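Local coordinates for ERPP protein (Borrelia burgdorferi, PDB 4BOB) that is an outer surface lipoprotein of the Lyme disease spirochaete that binds the complement regulator factor H, probably shielding the bacterium from complement attack, at residues S46-L51 against K123-N128. Numbering follows the deposited sequence.
Sequences SNWTDL and KIESIN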
ATOM      1  N   SER A  46     -12.123   6.913  12.487  1.00 38.56           N
ATOM      2  CA  SER A  46     -11.322   5.673  12.571  1.00 34.72           C
ATOM      3  C   SER A  46     -12.154   4.397  12.349  1.00 30.94           C
ATOM      4  O   SER A  46     -12.098   3.443  13.133  1.00 28.03           O
ATOM      5  CB  SER A  46     -10.526   5.581  13.883  1.00 35.92           C
ATOM      6  OG  SER A  46     -10.108   6.857  14.315  1.00 40.45           O
ATOM      7  N   ASN A  47     -12.921   4.381  11.269  1.00 27.32           N
ATOM      8  CA  ASN A  47     -13.540   3.144  10.819  1.00 29.53           C
ATOM      9  C   ASN A  47     -12.977   2.701   9.472  1.00 23.11           C
ATOM     10  O   ASN A  47     -12.936   3.475   8.527  1.00 25.63           O
ATOM     11  CB  ASN A  47     -15.063   3.302  10.716  1.00 35.75           C
ATOM     12  CG  ASN A  47     -15.757   3.438  12.073  1.00 36.94           C
ATOM     13  OD1 ASN A  47     -16.974   3.618  12.118  1.00 37.50           O
ATOM     14  ND2 ASN A  47     -14.999   3.343  13.176  1.00 33.83           N
ATOM     15  N   TRP A  48     -12.556   1.447   9.392  1.00 21.23           N
ATOM     16  CA  TRP A  48     -12.193   0.844   8.116  1.00 20.42           C
ATOM     17  C   TRP A  48     -13.334   0.910   7.129  1.00 20.28           C
ATOM     18  O   TRP A  48     -14.390   0.320   7.356  1.00 21.10           O
ATOM     19  CB  TRP A  48     -11.837  -0.632   8.297  1.00 20.98           C
ATOM     20  CG  TRP A  48     -10.577  -0.848   9.044  1.00 18.28           C
ATOM     21  CD1 TRP A  48     -10.425  -1.471  10.244  1.00 17.44           C
ATOM     22  CD2 TRP A  48      -9.284  -0.409   8.638  1.00 15.49           C
ATOM     23  NE1 TRP A  48      -9.105  -1.468  10.602  1.00 18.29           N
ATOM     24  CE2 TRP A  48      -8.380  -0.814   9.636  1.00 16.38           C
ATOM     25  CE3 TRP A  48      -8.806   0.278   7.519  1.00 13.50           C
ATOM     26  CZ2 TRP A  48      -7.023  -0.554   9.554  1.00 14.43           C
ATOM     27  CZ3 TRP A  48      -7.479   0.534   7.432  1.00 13.40           C
ATOM     28  CH2 TRP A  48      -6.585   0.117   8.444  1.00 14.54           C
ATOM     29  N   THR A  49     -13.098   1.608   6.026  1.00 20.83           N
ATOM     30  CA  THR A  49     -14.062   1.721   4.933  1.00 19.30           C
ATOM     31  C   THR A  49     -13.328   1.312   3.659  1.00 17.79           C
ATOM     32  O   THR A  49     -12.113   1.510   3.548  1.00 16.73           O
ATOM     33  CB  THR A  49     -14.642   3.167   4.829  1.00 19.05           C
ATOM     34  OG1 THR A  49     -15.562   3.273   3.727  1.00 16.85           O
ATOM     35  CG2 THR A  49     -13.538   4.198   4.656  1.00 18.57           C
ATOM     36  N   ASP A  50     -14.048   0.724   2.705  1.00 16.16           N
ATOM     37  CA  ASP A  50     -13.438   0.435   1.408  1.00 16.62           C
ATOM     38  C   ASP A  50     -13.158   1.733   0.644  1.00 18.31           C
ATOM     39  O   ASP A  50     -14.059   2.562   0.474  1.00 22.17           O
ATOM     40  CB  ASP A  50     -14.344  -0.457   0.567  1.00 16.30           C
ATOM     41  CG  ASP A  50     -14.444  -1.851   1.098  1.00 15.30           C
ATOM     42  OD1 ASP A  50     -13.767  -2.133   2.099  1.00 14.28           O
ATOM     43  OD2 ASP A  50     -15.193  -2.664   0.511  1.00 13.36           O
ATOM     44  N   LEU A  51     -11.909   1.884   0.190  1.00 18.68           N
ATOM     45  CA  LEU A  51     -11.424   3.050  -0.566  1.00 16.04           C
ATOM     46  C   LEU A  51     -11.434   2.816  -2.082  1.00 16.08           C
ATOM     47  O   LEU A  51     -11.924   3.660  -2.839  1.00 13.14           O
ATOM     48  CB  LEU A  51      -9.999   3.360  -0.120  1.00 15.91           C
ATOM     49  CG  LEU A  51      -9.210   4.471  -0.813  1.00 15.82           C
ATOM     50  CD1 LEU A  51      -9.959   5.812  -0.767  1.00 16.16           C
ATOM     51  CD2 LEU A  51      -7.853   4.571  -0.133  1.00 14.80           C
ATOM     52  N   LYS A 123       1.411  -4.442   9.513  1.00 21.34           N
ATOM     53  CA  LYS A 123       0.940  -5.450  10.479  1.00 24.28           C
ATOM     54  C   LYS A 123      -0.146  -6.351   9.857  1.00 25.09           C
ATOM     55  O   LYS A 123      -0.769  -5.981   8.834  1.00 21.18           O
ATOM     56  CB  LYS A 123       0.444  -4.790  11.784  1.00 27.42           C
ATOM     57  CG  LYS A 123      -0.684  -3.774  11.635  1.00 31.53           C
ATOM     58  CD  LYS A 123      -1.053  -3.159  12.992  1.00 40.86           C
ATOM     59  CE  LYS A 123      -1.271  -1.641  12.958  1.00 42.58           C
ATOM     60  NZ  LYS A 123      -1.017  -1.018  14.294  1.00 43.90           N
ATOM     61  N   ILE A 124      -0.332  -7.539  10.456  1.00 23.25           N
ATOM     62  CA  ILE A 124      -1.485  -8.405  10.156  1.00 20.92           C
ATOM     63  C   ILE A 124      -2.623  -7.869  10.998  1.00 20.22           C
ATOM     64  O   ILE A 124      -2.427  -7.454  12.138  1.00 21.57           O
ATOM     65  CB  ILE A 124      -1.277  -9.926  10.483  1.00 19.64           C
ATOM     66  CG1 ILE A 124       0.048 -10.466   9.946  1.00 18.43           C
ATOM     67  CG2 ILE A 124      -2.386 -10.778   9.867  1.00 19.16           C
ATOM     68  CD1 ILE A 124       0.188 -10.356   8.447  1.00 18.73           C
ATOM     69  N   GLU A 125      -3.815  -7.845  10.434  1.00 21.87           N
ATOM     70  CA  GLU A 125      -4.984  -7.385  11.174  1.00 25.47           C
ATOM     71  C   GLU A 125      -6.233  -8.045  10.644  1.00 27.44           C
ATOM     72  O   GLU A 125      -6.556  -7.893   9.462  1.00 29.42           O
ATOM     73  CB  GLU A 125      -5.132  -5.866  11.081  1.00 26.58           C
ATOM     74  CG  GLU A 125      -4.795  -5.142  12.363  1.00 28.41           C
ATOM     75  CD  GLU A 125      -5.085  -3.656  12.276  1.00 32.02           C
ATOM     76  OE1 GLU A 125      -6.114  -3.272  11.657  1.00 32.39           O
ATOM     77  OE2 GLU A 125      -4.285  -2.871  12.841  1.00 34.98           O
ATOM     78  N   SER A 126      -6.908  -8.784  11.518  1.00 25.97           N
ATOM     79  CA  SER A 126      -8.232  -9.320  11.244  1.00 26.71           C
ATOM     80  C   SER A 126      -9.168  -8.121  11.338  1.00 24.44           C
ATOM     81  O   SER A 126      -9.059  -7.350  12.284  1.00 28.03           O
ATOM     82  CB  SER A 126      -8.602 -10.394  12.286  1.00 30.32           C
ATOM     83  OG  SER A 126      -8.930 -11.634  11.674  1.00 39.81           O
ATOM     84  N   ILE A 127     -10.056  -7.934  10.360  1.00 24.13           N
ATOM     85  CA  ILE A 127     -10.939  -6.750  10.344  1.00 26.41           C
ATOM     86  C   ILE A 127     -12.398  -7.181  10.595  1.00 27.49           C
ATOM     87  O   ILE A 127     -13.011  -6.737  11.590  1.00 34.41           O
ATOM     88  CB  ILE A 127     -10.706  -5.862   9.070  1.00 23.29           C
ATOM     89  CG1 ILE A 127      -9.487  -4.949   9.306  1.00 21.68           C
ATOM     90  CG2 ILE A 127     -11.921  -5.003   8.728  1.00 21.45           C
ATOM     91  CD1 ILE A 127      -8.865  -4.341   8.071  1.00 20.31           C
ATOM     92  N   ASN A 128     -12.949  -8.046   9.739  1.00 27.39           N
ATOM     93  CA  ASN A 128     -14.249  -8.674  10.039  1.00 27.49           C
ATOM     94  C   ASN A 128     -13.904 -10.065  10.533  1.00 29.56           C
ATOM     95  O   ASN A 128     -13.764 -10.263  11.745  1.00 36.91           O
ATOM     96  CB  ASN A 128     -15.199  -8.677   8.826  1.00 29.72           C
ATOM     97  CG  ASN A 128     -16.644  -9.037   9.193  1.00 27.10           C
ATOM     98  OD1 ASN A 128     -16.903  -9.684  10.203  1.00 24.32           O
ATOM     99  ND2 ASN A 128     -17.590  -8.623   8.354  1.00 26.49           N
TER
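Ile127 sets the end of its side chain against one face of the Trp48 indole. Its terminal methyl CD1 stands 3.8 Å from the centroid of the five-membered ring and 5° off the ring normal, which meets the geometry of a CH-pi contact. One carbon further back, Ile127 CG1 reaches Trp48 CD1 at 3.7 Å, so the pyrrole part of the indole takes most of this packing. The torsions account for the placement: Ile127 carries CG1 opposite its carbonyl carbon (chi1 -82°), with CD1 extended beyond it, and the two side chains cross at about a right angle.

Trp48 lies on strand 48-58 and Glu125 on strand 119-126 of an antiparallel sheet; Ile127 follows directly after the latter strand. Strands 34-42, 149-155 and 131-139 run between them in the sheet order, yet Trp48 CA and Ile127 CA are 8.0 Å apart, far less than four strand spacings of a flat sheet, so the sheet curls over on itself here. Trp48 thus bridges across the sheet, its side chain also touching Lys40 and Lys42 of strand 34-42 and Glu151 and Ala153 of strand 149-155; Ile127 rests on Ala153 as well, and on His132. Only 138 Å² is buried in total, Trp48 giving the largest share; all three residues are partly exposed, and no hydrogen bond links the two segments.

Glu125 approaches the same indole obliquely, its carboxylate plane turned 65° from the ring. Glu125 OE1 lies 3.6 Å from Trp48 CZ2 and equally far from Trp48 NE1, a van der Waals approach.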